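Local coordinates for protein beta-xylanase (Caldicellulosiruptor kristjanssonii, PDB 7NWN) that probably binds plant cell-wall sugars through a calcium-containing family 9 carbohydrate-binding module of a hyperthermostable, multimodular xylanase-glucuronoyl esterase, at residues N68-L73 and I96-N101; P79-A84 and T137-D142; D111-R116 and A148-S153; Q167-D172 and V178-M183. One frame throughout, in Å; residues are numbered along the deposited sequence.

Interaction 1 of 4, residues N68-L73 and I96-N101; sequences NALYVL and IFLDEN. With CA (calcium ion), chain S.
Val-72 and Ile-96 reach toward each other tip to tip, and Leu-70 meets Leu-98 two residues along each strand. In the first pair, Ile-96 CD1 stands 3.8 Å from Val-72 CG2. The same methyl lies 4.0 Å from Val-72 CB, which shows that it approaches the root of the valine fork and not one branch alone. Ile-96 places CG1 opposite its carbonyl carbon (chi1 -65°) and runs on extended, so that CD1 is the part of the side chain that gets across. The leucines cross obliquely, and a single methyl from each makes the contact, Leu-70 CD2 to Leu-98 CD1 at 3.9 Å. With CG trans to the backbone N in both (chi1 -178° in Leu-70, -164° in Leu-98), each leucine extends that methyl toward the facing strand. The CA atoms of Val-72 and Ile-96 are 8.6 Å apart, too far for backbone pairing, and no hydrogen bond crosses. This is the spacing of two facing sheets of a beta-sandwich: strand 69-77 belongs to the four-stranded antiparallel sheet and strand 93-99 to the mixed one. Alternation along the strands then turns Tyr-71 and Phe-97 out of this interface. Tyr-71 OH is hydrogen-bonded to Asp-66 and Arg-149, whereas Phe-97 packs on Glu-165 and Gln-167 of the neighbouring strand. Asp-99, the residue after Leu-98, also turns away from the facing sheet, and its OD1 binds a calcium ion at 2.2 Å. Asp-103, Asp-111 and Asp-112 share that ion, and water 1, 2.5 Å from the calcium, is a further ligand.

Interaction 2 of 4, residues P79-A84 and T137-D142; sequences PVLNSA and TKLLPD. With CA (calcium ion), chain Q.
Between Pro-79 and Leu-81, the two loop residues that meet Asp-142 and Leu-139, the carbonyl oxygen Val-80 O binds a calcium ion at 2.2 Å. Asp-78, Asp-92 and Ala-171 O bind the same ion, as does water 2 at 2.6 Å from the calcium. The carbonyl thus ties this irregular segment to the metal, while Leu-81 leans on Leu-139 of strand 133-140 and Pro-79 on Asp-142 in the turn that follows. Leu-81 CD1 lies 4.0 Å from Leu-139 CD2, the two side chains sliding past each other in opposite directions. In Leu-139, CG opposite the carbonyl carbon (chi1 -67°) brings the end of the side chain nearer to the loop. The contact joins the loop after strand 69-77 to a strand at the outer margin of the four-stranded antiparallel sheet. Leu-81 also touches Tyr-119 and Tyr-144 of strand 143-151. Asp-142 O is 4.1 Å from Pro-79 N, a proline nitrogen with no proton to give; Asp-142 is joined to the loop by a backbone hydrogen bond with Asp-78. Further along, Asn-82 folds an Asx turn in which Ala-84 N donates to Asn-82 OD1 at 2.9 Å, approaching from above the carbonyl plane.

Interaction 3 of 4, residues D111-R116 and A148-S153; sequences DDLHYR and ARIALS. With CA (calcium ion), chain S; EDO (1,2-ethanediol), chain I; EDO (1,2-ethanediol), chain J.
Ile-150 meets Tyr-115 and Leu-113 with its two branches, which part at CB. On the longer branch, CG1 is 4.0 Å from Tyr-115 CD2 and lies beside the CD2-CE2 side of the ring. CD1 comes to the ring edge, near its plane, also 4.0 Å from Tyr-115 CD2. The shorter branch, CG2, trans to the backbone N, lies 3.9 Å from Leu-113 CD1 and still brushes Tyr-115 CE2. With alanine at this position, both branches go, and a gap is likely to open between the tyrosine edge and the Leu-113 methyl. The contact spans the two facing sheets of the beta-sandwich, strand 112-118 in one and strand 143-151 in the other, with CA atoms of Tyr-115 and Ile-150 9.3 Å apart. Tyr-115 has its polar end bonded elsewhere, OH to the carbonyl of Asp-129. Where strand 112-118 starts, a calcium ion is held by both carboxylate oxygens of Asp-111, OD1 at 2.5 Å and OD2 at 2.3 Å. Asp-112 divides its carboxylate: OD1 binds the ion, and OD2 accepts from metal-bound water 1 at 2.8 Å and from Gln-109 N.

Interaction 4 of 4, residues Q167-D172 and V178-M183; sequences QVNEAD and VATINM. With CA (calcium ion), chain Q.
Gln-167 and Asn-182 lie side by side at one end of an antiparallel beta hairpin, strands 161-171 and 177-182, whose local directions differ by 167°. Backbone bonds form the first shell: Val-168 and Ile-181 exchange two, and Glu-170 N donates to Ala-179 O at 2.9 Å. Beyond them Glu-170 O accepts from both Val-178 N and Ala-179 N, at 2.8 and 3.3 Å, making a classic beta bulge. On the face of Gln-167, Asn-169 and Thr-180, Asn-182 ND2 donates to Gln-167 OE1 at 3.0 Å, with the two amide planes 63° apart. Gln-167 NE2 in turn donates to Asn-169 OD1 at 2.8 Å, which fixes the flip of the glutamine amide. A leucine in its place would probably leave Asn-169 OD1 without this donor and Asn-182 ND2 without this acceptor. The second shell holds these amides: Asn-182 ND2 also bonds Glu-165, and Asn-169 bonds Glu-95 and Ser-93 through ND2 and Arg-177 through OD1. On the opposite face, Val-168 and Ile-181 pack CB to CB at 4.1 Å. From the bulge residue Glu-170, OE2 accepts from water 2, a calcium ligand, and Ala-171 O, one residue on, binds that calcium directly at 2.4 Å.

How the interactions relate
Interactions 1 and 3 lie side by side, centres 5 Å apart, and both join the two sandwich sheets: strands 69-77 and 143-151 are neighbours in one, 93-99 and 112-118 in the other. They share a calcium ion and water 1, and Glu-100 OE2 to Ser-153 N (2.6 Å) probably bonds them. The centre of interaction 4, within the mixed sheet they share, is about 20 Å from each of theirs. Interaction 2, its centre about 24 Å from those of 1 and 3, shares another calcium and water 2 with interaction 4. Along the chain, 2 interleaves with 1 and 3; 4 comes last. Two calcium sites thus lie at strand ends, consistent with tethering loops there.

Interaction 1 of 4, residues N68-L73 and I96-N101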
loop_
_atom_site.group_PDB
_atom_site.type_symbol
_atom_site.label_atom_id
_atom_site.label_comp_id
_atom_site.label_asym_id
_atom_site.label_seq_id
_atom_site.Cartn_x
_atom_site.Cartn_y
_atom_site.Cartn_z
ATOM N N ASN A 68 13.189 -4.758 -8.237
ATOM C CA ASN A 68 13.646 -3.540 -7.597
ATOM C C ASN A 68 12.641 -2.942 -6.590
ATOM O O ASN A 68 12.977 -1.960 -5.923
ATOM C CB ASN A 68 13.979 -2.461 -8.635
ATOM C CG ASN A 68 14.978 -2.964 -9.659
ATOM O OD1 ASN A 68 16.067 -3.372 -9.274
ATOM N ND2 ASN A 68 14.617 -2.930 -10.939
ATOM N N ALA A 69 11.403 -3.447 -6.550
ATOM C CA ALA A 69 10.301 -2.658 -5.993
ATOM C C ALA A 69 9.115 -3.521 -5.622
ATOM O O ALA A 69 8.874 -4.588 -6.204
ATOM C CB ALA A 69 9.841 -1.580 -6.954
ATOM N N LEU A 70 8.346 -2.959 -4.681
ATOM C CA LEU A 70 6.990 -3.395 -4.414
ATOM C C LEU A 70 6.017 -2.348 -4.974
ATOM O O LEU A 70 6.261 -1.157 -4.812
ATOM C CB LEU A 70 6.781 -3.567 -2.902
ATOM C CG LEU A 70 5.396 -4.076 -2.471
ATOM C CD1 LEU A 70 5.140 -5.532 -2.862
ATOM C CD2 LEU A 70 5.187 -3.911 -0.987
ATOM N N TYR A 71 4.856 -2.829 -5.461
ATOM C CA TYR A 71 3.849 -2.013 -6.140
ATOM C C TYR A 71 2.515 -2.190 -5.434
ATOM O O TYR A 71 2.139 -3.322 -5.093
ATOM C CB TYR A 71 3.688 -2.428 -7.615
ATOM C CG TYR A 71 4.951 -2.146 -8.404
ATOM C CD1 TYR A 71 5.199 -0.887 -8.936
ATOM C CD2 TYR A 71 5.917 -3.133 -8.565
ATOM C CE1 TYR A 71 6.372 -0.609 -9.622
ATOM C CE2 TYR A 71 7.107 -2.875 -9.236
ATOM C CZ TYR A 71 7.302 -1.630 -9.814
ATOM O OH TYR A 71 8.474 -1.380 -10.452
ATOM N N VAL A 72 1.807 -1.064 -5.246
ATOM C CA VAL A 72 0.474 -1.103 -4.653
ATOM C C VAL A 72 -0.488 -0.376 -5.593
ATOM O O VAL A 72 -0.189 0.740 -5.980
ATOM C CB VAL A 72 0.441 -0.446 -3.253
ATOM C CG1 VAL A 72 -0.932 -0.632 -2.586
ATOM C CG2 VAL A 72 1.566 -0.986 -2.340
ATOM N N LEU A 73 -1.642 -0.994 -5.869
ATOM C CA LEU A 73 -2.727 -0.291 -6.547
ATOM C C LEU A 73 -3.906 -0.307 -5.574
ATOM O O LEU A 73 -4.363 -1.397 -5.242
ATOM C CB LEU A 73 -3.103 -1.060 -7.824
ATOM C CG LEU A 73 -4.339 -0.515 -8.555
ATOM C CD1 LEU A 73 -3.912 0.713 -9.299
ATOM C CD2 LEU A 73 -4.826 -1.554 -9.564
ATOM N N ILE A 96 0.876 2.786 3.784
ATOM C CA ILE A 96 1.526 1.528 3.437
ATOM C C ILE A 96 2.658 1.364 4.448
ATOM O O ILE A 96 3.422 2.289 4.643
ATOM C CB ILE A 96 2.042 1.545 1.969
ATOM C CG1 ILE A 96 0.844 1.646 1.001
ATOM C CG2 ILE A 96 2.859 0.278 1.631
ATOM C CD1 ILE A 96 1.249 2.243 -0.336
ATOM N N PHE A 97 2.717 0.190 5.062
ATOM C CA PHE A 97 3.734 -0.163 6.038
ATOM C C PHE A 97 4.506 -1.366 5.494
ATOM O O PHE A 97 3.874 -2.280 4.967
ATOM C CB PHE A 97 3.021 -0.606 7.320
ATOM C CG PHE A 97 2.016 0.361 7.934
ATOM C CD1 PHE A 97 0.746 0.521 7.388
ATOM C CD2 PHE A 97 2.339 1.073 9.089
ATOM C CE1 PHE A 97 -0.196 1.341 7.998
ATOM C CE2 PHE A 97 1.402 1.895 9.719
ATOM C CZ PHE A 97 0.136 2.025 9.167
ATOM N N LEU A 98 5.840 -1.362 5.650
ATOM C CA LEU A 98 6.660 -2.488 5.216
ATOM C C LEU A 98 7.753 -2.795 6.257
ATOM O O LEU A 98 8.452 -1.886 6.722
ATOM C CB LEU A 98 7.299 -2.148 3.865
ATOM C CG LEU A 98 7.867 -3.341 3.079
ATOM C CD1 LEU A 98 6.763 -4.285 2.615
ATOM C CD2 LEU A 98 8.705 -2.831 1.897
ATOM N N ASP A 99 7.871 -4.083 6.614
ATOM C CA ASP A 99 8.987 -4.594 7.415
ATOM C C ASP A 99 9.794 -5.464 6.448
ATOM O O ASP A 99 9.439 -6.629 6.235
ATOM C CB ASP A 99 8.434 -5.387 8.607
ATOM C CG ASP A 99 9.426 -6.231 9.450
ATOM O OD1 ASP A 99 10.673 -6.075 9.319
ATOM O OD2 ASP A 99 8.912 -7.081 10.204
ATOM N N GLU A 100 10.779 -4.823 5.809
ATOM C CA GLU A 100 11.442 -5.373 4.630
ATOM C C GLU A 100 12.292 -6.585 5.019
ATOM O O GLU A 100 12.305 -7.568 4.288
ATOM C CB GLU A 100 12.312 -4.303 3.963
ATOM C CG GLU A 100 12.755 -4.676 2.563
ATOM C CD GLU A 100 13.598 -3.635 1.848
ATOM O OE1 GLU A 100 13.802 -2.535 2.385
ATOM O OE2 GLU A 100 14.032 -3.922 0.741
ATOM N N ASN A 101 12.976 -6.530 6.174
ATOM C CA ASN A 101 13.795 -7.669 6.596
ATOM C C ASN A 101 12.958 -8.728 7.307
ATOM O O ASN A 101 13.478 -9.780 7.612
ATOM C CB ASN A 101 14.980 -7.269 7.484
ATOM C CG ASN A 101 15.914 -6.262 6.837
ATOM O OD1 ASN A 101 16.040 -6.173 5.612
ATOM N ND2 ASN A 101 16.559 -5.451 7.653
HETATM CA CA CA S . 12.144 -4.622 9.926
HETATM O O HOH W 1 10.877 -4.782 12.085
#

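Interaction 2 of 4, residues P79-A84 and T137-D142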
loop_
_atom_site.group_PDB
_atom_site.type_symbol
_atom_site.label_atom_id
_atom_site.label_comp_id
_atom_site.label_asym_id
_atom_site.label_seq_id
_atom_site.Cartn_x
_atom_site.Cartn_y
_atom_site.Cartn_z
ATOM N N PRO A 79 -17.426 8.869 -1.096
ATOM C CA PRO A 79 -18.186 9.980 -1.701
ATOM C C PRO A 79 -17.853 11.414 -1.250
ATOM O O PRO A 79 -18.214 12.378 -1.931
ATOM C CB PRO A 79 -19.651 9.577 -1.443
ATOM C CG PRO A 79 -19.576 8.719 -0.175
ATOM C CD PRO A 79 -18.245 7.978 -0.261
ATOM N N VAL A 80 -17.088 11.581 -0.160
ATOM C CA VAL A 80 -16.658 12.918 0.240
ATOM C C VAL A 80 -15.146 12.918 0.458
ATOM O O VAL A 80 -14.677 12.315 1.391
ATOM C CB VAL A 80 -17.386 13.390 1.522
ATOM C CG1 VAL A 80 -16.947 14.792 1.930
ATOM C CG2 VAL A 80 -18.914 13.296 1.408
ATOM N N LEU A 81 -14.382 13.651 -0.347
ATOM C CA LEU A 81 -12.943 13.722 -0.152
ATOM C C LEU A 81 -12.592 15.024 0.544
ATOM O O LEU A 81 -12.984 16.102 0.112
ATOM C CB LEU A 81 -12.206 13.613 -1.490
ATOM C CG LEU A 81 -12.538 12.334 -2.269
ATOM C CD1 LEU A 81 -11.734 12.284 -3.568
ATOM C CD2 LEU A 81 -12.289 11.094 -1.393
ATOM N N ASN A 82 -11.795 14.908 1.604
ATOM C CA ASN A 82 -11.390 16.073 2.364
ATOM C C ASN A 82 -9.911 15.950 2.752
ATOM O O ASN A 82 -9.478 14.912 3.223
ATOM C CB ASN A 82 -12.281 16.199 3.606
ATOM C CG ASN A 82 -12.009 17.540 4.244
ATOM O OD1 ASN A 82 -10.954 17.744 4.879
ATOM N ND2 ASN A 82 -12.917 18.483 4.004
ATOM N N SER A 83 -9.162 17.002 2.524
ATOM C CA SER A 83 -7.774 17.085 2.916
ATOM C C SER A 83 -7.503 18.485 3.474
ATOM O O SER A 83 -6.360 18.936 3.399
ATOM C CB SER A 83 -6.830 16.823 1.751
ATOM O OG SER A 83 -7.157 17.585 0.594
ATOM N N ALA A 84 -8.518 19.124 4.081
ATOM C CA ALA A 84 -8.303 20.461 4.654
ATOM C C ALA A 84 -7.506 20.443 5.981
ATOM O O ALA A 84 -6.788 21.389 6.246
ATOM C CB ALA A 84 -9.608 21.226 4.737
ATOM N N THR A 137 -2.043 9.520 -8.330
ATOM C CA THR A 137 -3.405 9.260 -7.907
ATOM C C THR A 137 -4.325 9.689 -9.050
ATOM O O THR A 137 -3.920 10.395 -9.950
ATOM C CB THR A 137 -3.803 10.025 -6.623
ATOM O OG1 THR A 137 -3.728 11.417 -6.889
ATOM C CG2 THR A 137 -2.931 9.669 -5.439
ATOM N N LYS A 138 -5.566 9.239 -8.984
ATOM C CA LYS A 138 -6.543 9.664 -9.962
ATOM C C LYS A 138 -7.861 9.812 -9.215
ATOM O O LYS A 138 -8.235 8.905 -8.477
ATOM C CB LYS A 138 -6.698 8.615 -11.063
ATOM C CG LYS A 138 -7.631 9.078 -12.203
ATOM C CD LYS A 138 -7.728 8.063 -13.346
ATOM C CE LYS A 138 -8.509 8.643 -14.533
ATOM N NZ LYS A 138 -8.685 7.578 -15.520
ATOM N N LEU A 139 -8.566 10.916 -9.476
ATOM C CA LEU A 139 -9.943 11.098 -9.023
ATOM C C LEU A 139 -10.900 10.260 -9.865
ATOM O O LEU A 139 -10.868 10.317 -11.084
ATOM C CB LEU A 139 -10.303 12.589 -9.134
ATOM C CG LEU A 139 -9.545 13.524 -8.197
ATOM C CD1 LEU A 139 -10.246 14.885 -8.144
ATOM C CD2 LEU A 139 -9.478 12.931 -6.789
ATOM N N LEU A 140 -11.742 9.477 -9.186
ATOM C CA LEU A 140 -12.748 8.658 -9.833
ATOM C C LEU A 140 -14.121 9.177 -9.387
ATOM O O LEU A 140 -14.235 9.795 -8.335
ATOM C CB LEU A 140 -12.605 7.178 -9.411
ATOM C CG LEU A 140 -11.234 6.523 -9.671
ATOM C CD1 LEU A 140 -11.289 5.048 -9.241
ATOM C CD2 LEU A 140 -10.906 6.586 -11.170
ATOM N N PRO A 141 -15.204 8.898 -10.154
ATOM C CA PRO A 141 -16.567 9.153 -9.655
ATOM C C PRO A 141 -16.688 8.400 -8.316
ATOM O O PRO A 141 -16.410 7.207 -8.204
ATOM C CB PRO A 141 -17.442 8.522 -10.762
ATOM C CG PRO A 141 -16.575 8.621 -12.013
ATOM C CD PRO A 141 -15.179 8.268 -11.481
ATOM N N ASP A 142 -17.054 9.093 -7.245
ATOM C CA ASP A 142 -17.163 8.401 -5.952
ATOM C C ASP A 142 -15.861 7.866 -5.337
ATOM O O ASP A 142 -15.921 7.007 -4.464
ATOM C CB ASP A 142 -18.205 7.285 -5.997
ATOM C CG ASP A 142 -19.557 7.807 -6.486
ATOM O OD1 ASP A 142 -20.050 8.864 -5.952
ATOM O OD2 ASP A 142 -20.081 7.198 -7.438
HETATM CA CA CA Q . -13.823 10.951 2.966
HETATM O O HOH W 2 -16.238 10.592 3.831
#

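Interaction 3 of 4, residues D111-R116 and A148-S153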
loop_
_atom_site.group_PDB
_atom_site.type_symbol
_atom_site.label_atom_id
_atom_site.label_comp_id
_atom_site.label_asym_id
_atom_site.label_seq_id
_atom_site.Cartn_x
_atom_site.Cartn_y
_atom_site.Cartn_z
ATOM N N ASP A 111 15.051 -0.586 8.940
ATOM C CA ASP A 111 14.514 -1.041 7.672
ATOM C C ASP A 111 12.973 -0.903 7.591
ATOM O O ASP A 111 12.382 -1.379 6.621
ATOM C CB ASP A 111 14.855 -2.522 7.494
ATOM C CG ASP A 111 14.030 -3.387 8.436
ATOM O OD1 ASP A 111 14.086 -3.100 9.679
ATOM O OD2 ASP A 111 13.248 -4.266 7.921
ATOM N N ASP A 112 12.295 -0.388 8.640
ATOM C CA ASP A 112 10.830 -0.379 8.650
ATOM C C ASP A 112 10.304 0.891 7.972
ATOM O O ASP A 112 10.931 1.937 8.045
ATOM C CB ASP A 112 10.255 -0.609 10.048
ATOM C CG ASP A 112 10.648 -1.970 10.629
ATOM O OD1 ASP A 112 10.495 -2.977 9.914
ATOM O OD2 ASP A 112 11.057 -2.012 11.805
ATOM N N LEU A 113 9.229 0.750 7.194
ATOM C CA LEU A 113 8.737 1.869 6.385
ATOM C C LEU A 113 7.274 2.115 6.730
ATOM O O LEU A 113 6.494 1.166 6.899
ATOM C CB LEU A 113 8.886 1.558 4.892
ATOM C CG LEU A 113 10.290 1.135 4.404
ATOM C CD1 LEU A 113 10.251 0.817 2.909
ATOM C CD2 LEU A 113 11.367 2.182 4.696
ATOM N N HIS A 114 6.928 3.411 6.756
ATOM C CA HIS A 114 5.531 3.808 6.894
ATOM C C HIS A 114 5.297 5.084 6.076
ATOM O O HIS A 114 5.792 6.163 6.430
ATOM C CB HIS A 114 5.165 3.952 8.386
ATOM C CG HIS A 114 3.756 4.355 8.642
ATOM N ND1 HIS A 114 3.353 4.926 9.831
ATOM C CD2 HIS A 114 2.658 4.301 7.858
ATOM C CE1 HIS A 114 2.076 5.187 9.783
ATOM N NE2 HIS A 114 1.626 4.820 8.585
ATOM N N TYR A 115 4.581 4.900 4.963
ATOM C CA TYR A 115 4.357 5.965 3.986
ATOM C C TYR A 115 2.855 6.233 3.920
ATOM O O TYR A 115 2.064 5.363 4.286
ATOM C CB TYR A 115 4.824 5.495 2.605
ATOM C CG TYR A 115 6.322 5.322 2.479
ATOM C CD1 TYR A 115 7.208 6.332 2.817
ATOM C CD2 TYR A 115 6.851 4.145 1.964
ATOM C CE1 TYR A 115 8.588 6.152 2.684
ATOM C CE2 TYR A 115 8.222 3.980 1.769
ATOM C CZ TYR A 115 9.101 4.968 2.171
ATOM O OH TYR A 115 10.450 4.796 1.985
ATOM N N ARG A 116 2.504 7.428 3.434
ATOM C CA ARG A 116 1.100 7.866 3.328
ATOM C C ARG A 116 1.001 8.718 2.063
ATOM O O ARG A 116 1.956 9.430 1.750
ATOM C CB ARG A 116 0.719 8.741 4.550
ATOM C CG ARG A 116 -0.746 9.213 4.614
ATOM C CD ARG A 116 -1.020 10.156 5.830
ATOM N NE ARG A 116 -0.829 9.424 7.101
ATOM C CZ ARG A 116 0.283 9.455 7.852
ATOM N NH1 ARG A 116 1.303 10.246 7.532
ATOM N NH2 ARG A 116 0.365 8.675 8.918
ATOM N N ALA A 148 1.310 3.087 -6.429
ATOM C CA ALA A 148 2.495 3.397 -5.622
ATOM C C ALA A 148 3.610 2.390 -5.926
ATOM O O ALA A 148 3.356 1.189 -6.119
ATOM C CB ALA A 148 2.138 3.373 -4.145
ATOM N N ARG A 149 4.840 2.906 -5.895
ATOM C CA ARG A 149 6.022 2.066 -6.002
ATOM C C ARG A 149 6.906 2.357 -4.784
ATOM O O ARG A 149 7.146 3.533 -4.485
ATOM C CB ARG A 149 6.765 2.415 -7.293
ATOM C CG ARG A 149 8.020 1.572 -7.533
ATOM C CD ARG A 149 8.816 2.033 -8.777
ATOM N NE ARG A 149 9.875 1.081 -9.188
ATOM C CZ ARG A 149 11.146 1.273 -8.831
ATOM N NH1 ARG A 149 11.486 2.335 -8.096
ATOM N NH2 ARG A 149 12.072 0.446 -9.275
ATOM N N ILE A 150 7.362 1.282 -4.112
ATOM C CA ILE A 150 8.369 1.386 -3.062
ATOM C C ILE A 150 9.639 0.617 -3.488
ATOM O O ILE A 150 9.582 -0.579 -3.678
ATOM C CB ILE A 150 7.792 0.836 -1.752
ATOM C CG1 ILE A 150 6.634 1.690 -1.234
ATOM C CG2 ILE A 150 8.924 0.708 -0.738
ATOM C CD1 ILE A 150 5.751 0.959 -0.248
ATOM N N ALA A 151 10.729 1.341 -3.707
ATOM C CA ALA A 151 12.025 0.775 -4.072
ATOM C C ALA A 151 12.528 -0.060 -2.875
ATOM O O ALA A 151 12.468 0.399 -1.733
ATOM C CB ALA A 151 12.931 1.954 -4.361
ATOM N N LEU A 152 12.885 -1.327 -3.123
ATOM C CA LEU A 152 13.345 -2.271 -2.112
ATOM C C LEU A 152 14.871 -2.206 -2.022
ATOM O O LEU A 152 15.544 -1.962 -3.029
ATOM C CB LEU A 152 12.886 -3.660 -2.552
ATOM C CG LEU A 152 11.368 -3.822 -2.497
ATOM C CD1 LEU A 152 10.923 -5.124 -3.177
ATOM C CD2 LEU A 152 10.903 -3.755 -1.035
ATOM N N SER A 153 15.415 -2.364 -0.816
ATOM C CA SER A 153 16.863 -2.252 -0.659
ATOM C C SER A 153 17.460 -3.653 -0.672
ATOM O O SER A 153 18.574 -3.828 -1.125
ATOM C CB SER A 153 17.282 -1.539 0.616
ATOM O OG SER A 153 16.553 -2.104 1.695
HETATM CA CA CA S . 12.144 -4.622 9.926
HETATM C C1 EDO I . 13.455 3.989 10.286
HETATM O O1 EDO I . 12.203 3.236 10.434
HETATM C C2 EDO I . 13.678 5.137 9.313
HETATM O O2 EDO I . 13.058 6.406 9.610
HETATM C C1 EDO J . 18.020 -3.604 -6.539
HETATM O O1 EDO J . 17.523 -4.926 -6.395
HETATM C C2 EDO J . 17.999 -2.841 -5.271
HETATM O O2 EDO J . 19.151 -3.063 -4.469
HETATM O O HOH W 1 10.877 -4.782 12.085
#

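Interaction 4 of 4, residues Q167-D172 and V178-M183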
loop_
_atom_site.group_PDB
_atom_site.type_symbol
_atom_site.label_atom_id
_atom_site.label_comp_id
_atom_site.label_asym_id
_atom_site.label_seq_id
_atom_site.Cartn_x
_atom_site.Cartn_y
_atom_site.Cartn_z
ATOM N N GLN A 167 -3.625 0.661 5.250
ATOM C CA GLN A 167 -4.651 1.413 5.965
ATOM C C GLN A 167 -5.244 2.523 5.071
ATOM O O GLN A 167 -4.533 3.188 4.323
ATOM C CB GLN A 167 -4.020 2.098 7.181
ATOM C CG GLN A 167 -5.066 2.694 8.127
ATOM C CD GLN A 167 -4.373 3.182 9.382
ATOM O OE1 GLN A 167 -3.759 2.414 10.140
ATOM N NE2 GLN A 167 -4.448 4.480 9.592
ATOM N N VAL A 168 -6.562 2.745 5.223
ATOM C CA VAL A 168 -7.207 3.910 4.652
ATOM C C VAL A 168 -7.633 4.789 5.818
ATOM O O VAL A 168 -8.278 4.297 6.732
ATOM C CB VAL A 168 -8.445 3.466 3.864
ATOM C CG1 VAL A 168 -9.322 4.640 3.400
ATOM C CG2 VAL A 168 -8.052 2.551 2.705
ATOM N N ASN A 169 -7.333 6.073 5.729
ATOM C CA ASN A 169 -7.896 7.102 6.602
ATOM C C ASN A 169 -9.077 7.756 5.874
ATOM O O ASN A 169 -8.911 8.265 4.755
ATOM C CB ASN A 169 -6.842 8.162 6.848
ATOM C CG ASN A 169 -5.618 7.548 7.523
ATOM O OD1 ASN A 169 -5.751 6.743 8.456
ATOM N ND2 ASN A 169 -4.430 7.956 7.095
ATOM N N GLU A 170 -10.254 7.702 6.506
ATOM C CA GLU A 170 -11.429 8.361 5.983
ATOM C C GLU A 170 -11.736 9.633 6.762
ATOM O O GLU A 170 -12.005 9.557 7.966
ATOM C CB GLU A 170 -12.703 7.540 6.064
ATOM C CG GLU A 170 -13.787 8.406 5.368
ATOM C CD GLU A 170 -15.171 8.010 5.775
ATOM O OE1 GLU A 170 -15.330 6.893 6.376
ATOM O OE2 GLU A 170 -16.062 8.803 5.496
ATOM N N ALA A 171 -11.717 10.766 6.051
ATOM C CA ALA A 171 -12.039 12.067 6.618
ATOM C C ALA A 171 -13.413 12.502 6.122
ATOM O O ALA A 171 -13.788 12.111 5.032
ATOM C CB ALA A 171 -11.023 13.109 6.259
ATOM N N ASP A 172 -14.111 13.381 6.861
ATOM C CA ASP A 172 -15.429 13.843 6.407
ATOM C C ASP A 172 -15.381 15.345 6.126
ATOM O O ASP A 172 -14.302 15.954 6.194
ATOM C CB ASP A 172 -16.528 13.405 7.383
ATOM C CG ASP A 172 -16.519 14.180 8.704
ATOM O OD1 ASP A 172 -15.622 15.071 8.934
ATOM O OD2 ASP A 172 -17.409 13.882 9.502
ATOM N N VAL A 178 -12.666 10.327 10.596
ATOM C CA VAL A 178 -13.767 9.747 11.326
ATOM C C VAL A 178 -13.694 8.234 11.321
ATOM O O VAL A 178 -14.476 7.623 12.039
ATOM C CB VAL A 178 -15.144 10.246 10.840
ATOM C CG1 VAL A 178 -15.216 11.760 10.979
ATOM C CG2 VAL A 178 -15.468 9.847 9.403
ATOM N N ALA A 179 -12.827 7.639 10.479
ATOM C CA ALA A 179 -12.768 6.186 10.382
ATOM C C ALA A 179 -11.424 5.747 9.797
ATOM O O ALA A 179 -10.756 6.534 9.137
ATOM C CB ALA A 179 -13.923 5.632 9.594
ATOM N N THR A 180 -11.048 4.498 10.094
ATOM C CA THR A 180 -9.905 3.837 9.503
ATOM C C THR A 180 -10.360 2.492 9.003
ATOM O O THR A 180 -11.318 1.919 9.529
ATOM C CB THR A 180 -8.702 3.653 10.438
ATOM O OG1 THR A 180 -9.116 2.819 11.524
ATOM C CG2 THR A 180 -8.085 4.954 10.895
ATOM N N ILE A 181 -9.686 2.051 7.936
ATOM C CA ILE A 181 -9.814 0.688 7.451
ATOM C C ILE A 181 -8.419 0.073 7.417
ATOM O O ILE A 181 -7.480 0.721 6.949
ATOM C CB ILE A 181 -10.475 0.660 6.068
ATOM C CG1 ILE A 181 -11.662 1.635 5.983
ATOM C CG2 ILE A 181 -10.881 -0.776 5.719
ATOM C CD1 ILE A 181 -12.369 1.616 4.636
ATOM N N ASN A 182 -8.297 -1.153 7.947
ATOM C CA ASN A 182 -7.023 -1.850 7.988
ATOM C C ASN A 182 -7.147 -3.241 7.365
ATOM O O ASN A 182 -8.233 -3.819 7.356
ATOM C CB ASN A 182 -6.456 -1.968 9.395
ATOM C CG ASN A 182 -5.905 -0.645 9.850
ATOM O OD1 ASN A 182 -6.695 0.239 10.223
ATOM N ND2 ASN A 182 -4.590 -0.486 9.738
ATOM N N MET A 183 -6.028 -3.731 6.815
ATOM C CA MET A 183 -5.998 -5.070 6.238
ATOM C C MET A 183 -5.804 -6.081 7.388
ATOM O O MET A 183 -6.582 -7.021 7.496
ATOM C CB MET A 183 -4.882 -5.224 5.173
ATOM C CG MET A 183 -4.856 -6.618 4.506
ATOM S SD MET A 183 -6.365 -6.941 3.625
ATOM C CE MET A 183 -6.532 -8.694 3.931
HETATM CA CA CA Q . -13.823 10.951 2.966
HETATM O O HOH W 3 -5.746 1.511 12.424
HETATM O O HOH W 2 -16.238 10.592 3.831
#